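PDB 4PW0: Alpha/beta hydrolase fold protein from Chitinophaga pinensis, which probably acts as a serine hydrolase of the alpha/beta hydrolase fold, although its substrate is not known. Local coordinates for residues Thr220-Pro225 / Lys247-Ala252. Sequence-based numbering, arbitrary orientation.
Sequences TSIQHP and KQLPDA
Thr220 and Leu249 bring their CA atoms to 4.9 Å and Pro225 and Asp251 theirs to 5.1 Å, yet no direct hydrogen bond joins the two backbones; a water does so instead. The water oxygen donates to His224 O at 2.7 Å and to Ile222 O, and accepts from Asp251 N, so one molecule satisfies three main-chain groups. Beside it the Pro250 ring lies against two carbonyl oxygens, its CD 3.2 Å from Ile222 O and CG and CD both near Thr220 O. Topologically, these are the two loops that lead into the neighbouring parallel strands 226-231 and 252-257 of the alpha/beta hydrolase sheet, 252-257 being its outermost strand within this chain and following the end of helix 240-248. Asp251 already shares a backbone hydrogen bond with Val226, the first residue of strand 226-231, and Pro225 CA approaches Asp251 O as a CA-H...O contact, 147° at the hydrogen. A chi1 of -169° turns the carboxylate of Asp251 toward Pro225, where OD2 lies 3.4 Å from CA and also touches CB; a second water bridges OD2 to Gln223 O, while OD1 bonds Tyr283 OH. On the buried side, Leu249 CD2 meets Ile222 at its branch point, 3.8 Å from CB. At the helix end, Gln248 O receives a CA-H...O contact from Thr220 CA and lies close to the methyl CG2 of the same threonine.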
# COMPACT_ATOMS: atom_id res chain seq x y z
N THR A 220 -4.56 -1.43 -19.71
CA THR A 220 -5.12 -2.70 -19.33
C THR A 220 -4.35 -3.87 -19.91
O THR A 220 -4.41 -4.98 -19.40
CB THR A 220 -6.60 -2.80 -19.79
OG1 THR A 220 -6.71 -2.53 -21.22
CG2 THR A 220 -7.49 -1.83 -18.98
N SER A 221 -3.59 -3.62 -21.00
CA SER A 221 -2.81 -4.67 -21.63
C SER A 221 -1.49 -5.01 -20.95
O SER A 221 -0.82 -5.99 -21.30
CB SER A 221 -2.53 -4.34 -23.10
OG SER A 221 -1.58 -3.28 -23.25
N ILE A 222 -1.08 -4.21 -19.94
CA ILE A 222 0.15 -4.52 -19.23
C ILE A 222 -0.21 -5.55 -18.16
O ILE A 222 -0.86 -5.23 -17.18
CB ILE A 222 0.74 -3.25 -18.59
CG1 ILE A 222 1.28 -2.30 -19.67
CG2 ILE A 222 1.81 -3.63 -17.59
CD1 ILE A 222 1.70 -0.94 -19.16
N GLN A 223 0.19 -6.80 -18.40
CA GLN A 223 -0.25 -7.91 -17.56
C GLN A 223 0.66 -8.25 -16.40
O GLN A 223 0.30 -9.04 -15.54
CB GLN A 223 -0.50 -9.13 -18.41
CG GLN A 223 -1.60 -8.90 -19.43
CD GLN A 223 -1.97 -10.17 -20.15
OE1 GLN A 223 -1.25 -10.60 -21.02
NE2 GLN A 223 -3.06 -10.76 -19.76
N HIS A 224 1.84 -7.62 -16.36
CA HIS A 224 2.82 -7.89 -15.35
C HIS A 224 2.33 -7.51 -13.95
O HIS A 224 1.49 -6.63 -13.82
CB HIS A 224 4.07 -7.04 -15.58
CG HIS A 224 4.67 -7.21 -16.93
ND1 HIS A 224 4.09 -6.69 -18.06
CD2 HIS A 224 5.82 -7.80 -17.31
CE1 HIS A 224 4.84 -7.02 -19.10
NE2 HIS A 224 5.89 -7.68 -18.67
N PRO A 225 2.87 -8.15 -12.91
CA PRO A 225 2.67 -7.58 -11.57
C PRO A 225 3.28 -6.16 -11.49
O PRO A 225 4.41 -5.95 -11.92
CB PRO A 225 3.43 -8.53 -10.66
CG PRO A 225 3.72 -9.75 -11.49
CD PRO A 225 3.83 -9.25 -12.89
N LYS A 247 -6.69 1.13 -11.06
CA LYS A 247 -7.97 0.69 -11.62
C LYS A 247 -7.81 0.01 -12.97
O LYS A 247 -8.48 -0.99 -13.25
CB LYS A 247 -8.92 1.86 -11.79
CG LYS A 247 -9.43 2.37 -10.47
CD LYS A 247 -10.65 3.25 -10.63
CE LYS A 247 -10.39 4.52 -11.27
NZ LYS A 247 -11.72 5.20 -11.40
N GLN A 248 -6.94 0.54 -13.82
CA GLN A 248 -6.83 0.08 -15.18
C GLN A 248 -5.93 -1.13 -15.34
O GLN A 248 -6.19 -1.99 -16.16
CB GLN A 248 -6.42 1.22 -16.11
CG GLN A 248 -7.44 2.36 -16.20
CD GLN A 248 -6.94 3.54 -17.04
OE1 GLN A 248 -6.45 3.34 -18.13
NE2 GLN A 248 -7.07 4.77 -16.52
N LEU A 249 -4.86 -1.21 -14.55
CA LEU A 249 -3.97 -2.35 -14.59
C LEU A 249 -4.65 -3.59 -14.01
O LEU A 249 -5.42 -3.48 -13.07
CB LEU A 249 -2.68 -2.06 -13.80
CG LEU A 249 -1.73 -1.05 -14.47
CD1 LEU A 249 -0.71 -0.56 -13.47
CD2 LEU A 249 -1.02 -1.68 -15.67
N PRO A 250 -4.38 -4.75 -14.60
CA PRO A 250 -5.03 -5.96 -14.07
C PRO A 250 -4.40 -6.54 -12.81
O PRO A 250 -5.09 -7.23 -12.06
CB PRO A 250 -4.91 -6.92 -15.23
CG PRO A 250 -3.70 -6.48 -16.02
CD PRO A 250 -3.77 -4.97 -15.93
N ASP A 251 -3.12 -6.28 -12.58
CA ASP A 251 -2.40 -6.87 -11.45
C ASP A 251 -1.48 -5.86 -10.76
O ASP A 251 -0.30 -6.09 -10.61
CB ASP A 251 -1.60 -8.12 -11.88
CG ASP A 251 -1.07 -8.91 -10.71
OD1 ASP A 251 -1.70 -8.84 -9.61
OD2 ASP A 251 -0.03 -9.61 -10.88
N ALA A 252 -2.07 -4.75 -10.35
CA ALA A 252 -1.31 -3.73 -9.61
C ALA A 252 -1.73 -3.66 -8.16
O ALA A 252 -2.93 -3.64 -7.82
CB ALA A 252 -1.45 -2.33 -10.24
O HOH W 1 -0.91 -5.37 -14.28
O HOH W 2 0.53 -10.62 -13.32